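PDB 3L6E: oxidoreductase, short-chain dehydrogenase/reductase family from Aeromonas hydrophila subsp. hydrophila, which probably acts as a nucleotide-binding oxidoreductase of the short-chain dehydrogenase type, perhaps reducing 3-dehydrosphinganine in sphingolipid metabolism. Local coordinates for residues 50-55 with 72-77; 66-71 with 116-121. All blocks are in the same frame, centred on the assembly; numbering follows the deposited sequence.

Contact 1. Residues 50-55 with 72-77. Unlike the reference sequence in segment 50-55: V55 (reference Ala).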
ATOM      1  N   ALA A  50     -27.825   7.192   3.824  1.00 25.42           N
ATOM      2  CA  ALA A  50     -26.638   6.364   3.762  1.00 24.84           C
ATOM      3  C   ALA A  50     -25.689   6.617   4.944  1.00 24.61           C
ATOM      4  O   ALA A  50     -24.797   5.816   5.214  1.00 24.47           O
ATOM      5  CB  ALA A  50     -25.918   6.594   2.448  1.00 24.77           C
ATOM      6  N   VAL A  51     -25.895   7.721   5.655  1.00 24.51           N
ATOM      7  CA  VAL A  51     -24.977   8.135   6.720  1.00 24.13           C
ATOM      8  C   VAL A  51     -25.720   8.738   7.904  1.00 23.24           C
ATOM      9  O   VAL A  51     -26.873   9.128   7.787  1.00 22.55           O
ATOM     10  CB  VAL A  51     -23.944   9.201   6.220  1.00 24.27           C
ATOM     11  CG1 VAL A  51     -23.021   8.634   5.113  1.00 21.21           C
ATOM     12  CG2 VAL A  51     -24.661  10.460   5.750  1.00 21.01           C
ATOM     13  N   ILE A  52     -25.032   8.810   9.037  1.00 23.37           N
ATOM     14  CA  ILE A  52     -25.421   9.688  10.137  1.00 23.50           C
ATOM     15  C   ILE A  52     -24.210  10.459  10.632  1.00 23.41           C
ATOM     16  O   ILE A  52     -23.094   9.930  10.666  1.00 23.62           O
ATOM     17  CB  ILE A  52     -25.945   8.924  11.363  1.00 23.40           C
ATOM     18  CG1 ILE A  52     -25.347   7.524  11.385  1.00 26.83           C
ATOM     19  CG2 ILE A  52     -27.441   8.915  11.388  1.00 27.45           C
ATOM     20  CD1 ILE A  52     -24.893   7.086  12.723  1.00 24.34           C
ATOM     21  N   GLY A  53     -24.460  11.691  11.055  1.00 23.25           N
ATOM     22  CA  GLY A  53     -23.471  12.497  11.745  1.00 23.90           C
ATOM     23  C   GLY A  53     -23.609  12.318  13.242  1.00 24.55           C
ATOM     24  O   GLY A  53     -24.640  12.654  13.826  1.00 24.12           O
ATOM     25  N   ILE A  54     -22.574  11.757  13.853  1.00 25.29           N
ATOM     26  CA  ILE A  54     -22.456  11.728  15.301  1.00 26.61           C
ATOM     27  C   ILE A  54     -21.410  12.773  15.668  1.00 27.31           C
ATOM     28  O   ILE A  54     -20.257  12.681  15.254  1.00 26.51           O
ATOM     29  CB  ILE A  54     -21.998  10.333  15.800  1.00 26.97           C
ATOM     30  CG1 ILE A  54     -23.019   9.261  15.424  1.00 23.24           C
ATOM     31  CG2 ILE A  54     -21.739  10.352  17.296  1.00 23.57           C
ATOM     32  CD1 ILE A  54     -22.375   7.932  15.136  1.00 26.48           C
ATOM     33  N   VAL A  55     -21.818  13.799  16.398  1.00 28.74           N
ATOM     34  CA  VAL A  55     -20.853  14.787  16.861  1.00 29.64           C
ATOM     35  C   VAL A  55     -20.204  14.198  18.105  1.00 31.16           C
ATOM     36  O   VAL A  55     -20.891  13.671  18.980  1.00 30.75           O
ATOM     37  CB  VAL A  55     -21.484  16.156  17.155  1.00 29.37           C
ATOM     38  CG1 VAL A  55     -20.427  17.136  17.673  1.00 37.03           C
ATOM     39  CG2 VAL A  55     -22.142  16.724  15.903  1.00 36.68           C
ATOM     40  N   VAL A  72     -23.247   2.074  16.675  1.00 25.00           N
ATOM     41  CA  VAL A  72     -23.764   0.716  16.751  1.00 25.73           C
ATOM     42  C   VAL A  72     -25.300   0.722  16.794  1.00 26.83           C
ATOM     43  O   VAL A  72     -25.944  -0.097  16.137  1.00 27.45           O
ATOM     44  CB  VAL A  72     -23.175  -0.041  17.957  1.00 25.37           C
ATOM     45  CG1 VAL A  72     -23.968  -1.326  18.240  1.00 19.30           C
ATOM     46  CG2 VAL A  72     -21.696  -0.358  17.706  1.00 19.17           C
ATOM     47  N   GLU A  73     -25.881   1.665  17.533  1.00 27.36           N
ATOM     48  CA  GLU A  73     -27.339   1.810  17.588  1.00 28.04           C
ATOM     49  C   GLU A  73     -27.942   1.935  16.183  1.00 28.39           C
ATOM     50  O   GLU A  73     -28.956   1.298  15.880  1.00 29.22           O
ATOM     51  CB  GLU A  73     -27.725   3.011  18.459  1.00 28.50           C
ATOM     52  CG  GLU A  73     -29.214   3.396  18.450  1.00 42.73           C
ATOM     53  CD  GLU A  73     -29.516   4.645  19.280  1.00 29.36           C
ATOM     54  OE1 GLU A  73     -30.714   4.908  19.548  1.00 42.67           O
ATOM     55  OE2 GLU A  73     -28.561   5.366  19.668  1.00 42.83           O
ATOM     56  N   TRP A  74     -27.302   2.738  15.332  1.00 27.60           N
ATOM     57  CA  TRP A  74     -27.843   3.064  14.012  1.00 26.78           C
ATOM     58  C   TRP A  74     -27.440   2.080  12.905  1.00 26.61           C
ATOM     59  O   TRP A  74     -28.226   1.812  11.995  1.00 26.95           O
ATOM     60  CB  TRP A  74     -27.464   4.500  13.634  1.00 26.05           C
ATOM     61  CG  TRP A  74     -27.779   4.893  12.220  1.00 25.30           C
ATOM     62  CD1 TRP A  74     -28.930   5.465  11.763  1.00 25.58           C
ATOM     63  CD2 TRP A  74     -26.918   4.757  11.079  1.00 25.40           C
ATOM     64  NE1 TRP A  74     -28.844   5.680  10.408  1.00 25.46           N
ATOM     65  CE2 TRP A  74     -27.615   5.262   9.967  1.00 25.18           C
ATOM     66  CE3 TRP A  74     -25.621   4.256  10.894  1.00 25.27           C
ATOM     67  CZ2 TRP A  74     -27.062   5.287   8.682  1.00 25.45           C
ATOM     68  CZ3 TRP A  74     -25.067   4.289   9.614  1.00 25.35           C
ATOM     69  CH2 TRP A  74     -25.784   4.800   8.532  1.00 25.16           C
ATOM     70  N   GLY A  75     -26.233   1.532  12.982  1.00 25.72           N
ATOM     71  CA  GLY A  75     -25.772   0.636  11.937  1.00 24.69           C
ATOM     72  C   GLY A  75     -25.372  -0.756  12.353  1.00 24.30           C
ATOM     73  O   GLY A  75     -24.907  -1.536  11.526  1.00 24.00           O
ATOM     74  N   GLY A  76     -25.549  -1.089  13.627  1.00 24.81           N
ATOM     75  CA  GLY A  76     -25.062  -2.372  14.135  1.00 25.23           C
ATOM     76  C   GLY A  76     -23.545  -2.349  14.227  1.00 26.44           C
ATOM     77  O   GLY A  76     -22.906  -1.305  13.972  1.00 26.52           O
ATOM     78  N   LEU A  77     -22.964  -3.484  14.605  1.00 26.65           N
ATOM     79  CA  LEU A  77     -21.514  -3.583  14.762  1.00 26.62           C
ATOM     80  C   LEU A  77     -20.844  -3.283  13.427  1.00 26.85           C
ATOM     81  O   LEU A  77     -21.355  -3.702  12.379  1.00 27.24           O
ATOM     82  CB  LEU A  77     -21.099  -4.974  15.270  1.00 26.14           C
ATOM     83  CG  LEU A  77     -21.624  -5.424  16.632  1.00 27.67           C
ATOM     84  CD1 LEU A  77     -21.095  -6.816  16.973  1.00 26.31           C
ATOM     85  CD2 LEU A  77     -21.280  -4.435  17.740  1.00 26.55           C
TER
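One face of the W74 indole is covered by I52, whose CG1 lies over the six-membered ring in a CH-pi contact, although its modelled spacing is too short for two carbons and its closeness is doubtful. The I52 side chain spreads along that face with its two ends over different parts of the indole: as modelled, CD1 is nearest the benzene half, around W74 CE3, whereas CG2 sits by W74 NE1 on the pyrrole half. Both side-chain torsions of I52 are strained, so the covering of the face is clear but the exact placing of the branches is uncertain. At the edge of the indole, near its plane, A50 O stands 3.6 Å from W74 CH2, and the V51 carbonyl carbon approaches W74 CZ2 obliquely. W74 CG is anti to the backbone N (chi1 171°), which carries the indole from the last turn of helix 61-75 back to the start of strand 51-55. The W74 side chain also touches Q29 and S31 of strand 29-34. Just beyond W74 the helix stops: G76 N still bonds to V72 O at 2.7 Å, but G76 has a positive phi, and the chain turns off toward strand 80-84. An aromatic side chain near the C-terminal end of a helix thus packs on the outermost strand 51-55, part of the helix-on-sheet layering of the Rossmann fold in short-chain dehydrogenases.

Contact 2. Residues 66-71 with 116-121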
ATOM      1  N   VAL A  66     -19.994   7.177  24.205  1.00 34.28           N
ATOM      2  CA  VAL A  66     -21.300   7.675  23.782  1.00 33.40           C
ATOM      3  C   VAL A  66     -21.438   7.655  22.263  1.00 32.59           C
ATOM      4  O   VAL A  66     -22.442   7.180  21.729  1.00 32.93           O
ATOM      5  CB  VAL A  66     -21.566   9.105  24.351  1.00 33.72           C
ATOM      6  CG1 VAL A  66     -22.838   9.711  23.773  1.00 33.80           C
ATOM      7  CG2 VAL A  66     -21.658   9.071  25.885  1.00 33.86           C
ATOM      8  N   ALA A  67     -20.413   8.153  21.578  1.00 31.32           N
ATOM      9  CA  ALA A  67     -20.414   8.251  20.122  1.00 30.18           C
ATOM     10  C   ALA A  67     -20.485   6.877  19.455  1.00 28.84           C
ATOM     11  O   ALA A  67     -21.152   6.723  18.437  1.00 28.61           O
ATOM     12  CB  ALA A  67     -19.176   9.021  19.632  1.00 30.24           C
ATOM     13  N   PHE A  68     -19.785   5.895  20.019  1.00 27.43           N
ATOM     14  CA  PHE A  68     -19.781   4.555  19.451  1.00 26.73           C
ATOM     15  C   PHE A  68     -21.096   3.821  19.704  1.00 26.88           C
ATOM     16  O   PHE A  68     -21.529   3.026  18.859  1.00 27.50           O
ATOM     17  CB  PHE A  68     -18.560   3.747  19.924  1.00 26.68           C
ATOM     18  CG  PHE A  68     -17.344   3.902  19.030  1.00 29.16           C
ATOM     19  CD1 PHE A  68     -17.094   2.992  18.007  1.00 27.13           C
ATOM     20  CD2 PHE A  68     -16.455   4.958  19.206  1.00 26.98           C
ATOM     21  CE1 PHE A  68     -15.972   3.126  17.166  1.00 29.16           C
ATOM     22  CE2 PHE A  68     -15.332   5.106  18.383  1.00 29.47           C
ATOM     23  CZ  PHE A  68     -15.086   4.189  17.354  1.00 27.17           C
ATOM     24  N   ALA A  69     -21.735   4.121  20.844  1.00 25.93           N
ATOM     25  CA  ALA A  69     -23.031   3.566  21.213  1.00 26.37           C
ATOM     26  C   ALA A  69     -24.139   3.983  20.246  1.00 26.56           C
ATOM     27  O   ALA A  69     -25.010   3.178  19.920  1.00 26.37           O
ATOM     28  CB  ALA A  69     -23.411   3.950  22.660  1.00 26.23           C
ATOM     29  N   ALA A  70     -24.099   5.239  19.798  1.00 26.44           N
ATOM     30  CA  ALA A  70     -25.041   5.730  18.798  1.00 26.13           C
ATOM     31  C   ALA A  70     -24.760   5.094  17.428  1.00 25.64           C
ATOM     32  O   ALA A  70     -25.694   4.706  16.709  1.00 25.38           O
ATOM     33  CB  ALA A  70     -24.995   7.263  18.717  1.00 26.53           C
ATOM     34  N   ALA A  71     -23.478   4.973  17.079  1.00 24.79           N
ATOM     35  CA  ALA A  71     -23.091   4.348  15.807  1.00 24.55           C
ATOM     36  C   ALA A  71     -23.593   2.899  15.691  1.00 25.30           C
ATOM     37  O   ALA A  71     -24.262   2.537  14.710  1.00 25.94           O
ATOM     38  CB  ALA A  71     -21.603   4.397  15.618  1.00 23.32           C
ATOM     39  N   ALA A 116      -9.081   3.026  19.198  1.00 23.69           N
ATOM     40  CA  ALA A 116      -8.526   1.697  19.032  1.00 23.04           C
ATOM     41  C   ALA A 116      -9.050   0.760  20.132  1.00 23.61           C
ATOM     42  O   ALA A 116      -9.507  -0.339  19.836  1.00 23.11           O
ATOM     43  CB  ALA A 116      -7.023   1.750  19.038  1.00 22.69           C
ATOM     44  N   GLN A 117      -9.031   1.225  21.383  1.00 24.34           N
ATOM     45  CA  GLN A 117      -9.480   0.406  22.518  1.00 26.07           C
ATOM     46  C   GLN A 117     -10.965   0.138  22.464  1.00 26.88           C
ATOM     47  O   GLN A 117     -11.413  -0.954  22.794  1.00 27.68           O
ATOM     48  CB  GLN A 117      -9.156   1.070  23.856  1.00 26.31           C
ATOM     49  CG  GLN A 117      -7.696   1.103  24.163  1.00 29.17           C
ATOM     50  CD  GLN A 117      -7.370   1.935  25.372  1.00 27.03           C
ATOM     51  OE1 GLN A 117      -6.211   1.993  25.782  1.00 29.86           O
ATOM     52  NE2 GLN A 117      -8.384   2.577  25.966  1.00 29.26           N
ATOM     53  N   GLN A 118     -11.723   1.152  22.073  1.00 27.32           N
ATOM     54  CA  GLN A 118     -13.150   1.006  21.856  1.00 28.65           C
ATOM     55  C   GLN A 118     -13.431  -0.019  20.727  1.00 28.74           C
ATOM     56  O   GLN A 118     -14.381  -0.787  20.814  1.00 28.78           O
ATOM     57  CB  GLN A 118     -13.771   2.384  21.579  1.00 29.34           C
ATOM     58  CG  GLN A 118     -15.288   2.426  21.471  1.00 30.83           C
ATOM     59  CD  GLN A 118     -16.022   2.371  22.804  1.00 30.46           C
ATOM     60  OE1 GLN A 118     -17.143   1.864  22.872  1.00 31.55           O
ATOM     61  NE2 GLN A 118     -15.404   2.898  23.867  1.00 31.24           N
ATOM     62  N   THR A 119     -12.584  -0.043  19.696  1.00 28.85           N
ATOM     63  CA  THR A 119     -12.705  -1.013  18.579  1.00 28.09           C
ATOM     64  C   THR A 119     -12.344  -2.444  18.987  1.00 27.25           C
ATOM     65  O   THR A 119     -12.978  -3.400  18.544  1.00 27.21           O
ATOM     66  CB  THR A 119     -11.827  -0.591  17.362  1.00 28.21           C
ATOM     67  OG1 THR A 119     -12.176   0.741  16.960  1.00 20.60           O
ATOM     68  CG2 THR A 119     -12.012  -1.556  16.172  1.00 20.07           C
ATOM     69  N   VAL A 120     -11.311  -2.590  19.806  1.00 27.01           N
ATOM     70  CA  VAL A 120     -10.927  -3.894  20.344  1.00 27.28           C
ATOM     71  C   VAL A 120     -12.108  -4.442  21.165  1.00 27.85           C
ATOM     72  O   VAL A 120     -12.566  -5.571  20.969  1.00 27.42           O
ATOM     73  CB  VAL A 120      -9.648  -3.788  21.223  1.00 27.31           C
ATOM     74  CG1 VAL A 120      -9.325  -5.113  21.907  1.00 21.49           C
ATOM     75  CG2 VAL A 120      -8.442  -3.293  20.404  1.00 21.23           C
ATOM     76  N   ARG A 121     -12.622  -3.601  22.050  1.00 28.47           N
ATOM     77  CA  ARG A 121     -13.769  -3.948  22.870  1.00 29.69           C
ATOM     78  C   ARG A 121     -14.964  -4.398  22.014  1.00 29.11           C
ATOM     79  O   ARG A 121     -15.531  -5.479  22.244  1.00 28.81           O
ATOM     80  CB  ARG A 121     -14.129  -2.757  23.764  1.00 30.94           C
ATOM     81  CG  ARG A 121     -15.462  -2.890  24.484  1.00 54.43           C
ATOM     82  CD  ARG A 121     -15.823  -1.577  25.174  1.00 33.12           C
ATOM     83  NE  ARG A 121     -16.752  -0.767  24.374  1.00 54.60           N
ATOM     84  CZ  ARG A 121     -18.057  -1.018  24.247  1.00 34.58           C
ATOM     85  NH1 ARG A 121     -18.616  -2.071  24.851  1.00 54.67           N
ATOM     86  NH2 ARG A 121     -18.812  -0.211  23.507  1.00 54.85           N
TER
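Q118 OE1 takes two hydrogen bonds from R121, one turn further along helix 98-123, and lies 3.8 Å from F68 CB of the facing helix. R121 grips it side-on: NH2 is 2.7 Å from Q118 OE1, with an N-H...O angle of 153°, and NE lies 3.1 Å from the same oxygen in a more bent bond. Both nitrogens come from one face of the amide. NE stands well above the carbonyl plane and NH2 is less tilted, while the oxygen stays close to the guanidinium plane. The other end of the amide is held too, because Q118 NE2 bonds to D65 OD1 just before segment 66-71. Bonds at both ends set which way round the amide lies, oxygen toward R121 and nitrogen toward D65, and restrain its rotation; the link to D65 joins the two helices.

The aliphatic part of Q118 makes the apolar contact. Q118 CG, anti to the backbone N (chi1 -174°), reaches over one face of the F68 ring, displaced toward the rim and 3.5 Å from F68 CG. This is a CH-pi contact, 3.8 Å from Q118 CG to the F68 ring centroid. A bend at chi2 then turns the amide back past F68 CB, with ring and amide planes 32° apart. T119 OG1 is a looser neighbour of the ring and bonds to V115 O in its own helix. F68 also touches M33 and I7 on the strands beneath, so the contact joins two neighbouring helices on one face of the parallel sheet, as in the Rossmann fold of short-chain dehydrogenases.

How the contacts relate
From the N terminus the chain passes through strands 5-9 and 29-34 before reaching 51-55, the outermost strand at its end of the sheet. Contact 1 closes a short loop there, when helix 61-75 returns its C-terminal end to that strand. Contact 2 starts within this loop, at 66-71, and closes a longer one after strand 80-84, on helix 98-123. The segments alternate along the chain, so the two closures cross rather than nest. Helix 61-75 serves both, and I54 packs on A67 and A71 to join them directly, with CD1 of I54 3.6 Å from CB of A71. Together they connect the sheet's edge, through one helix, to the next.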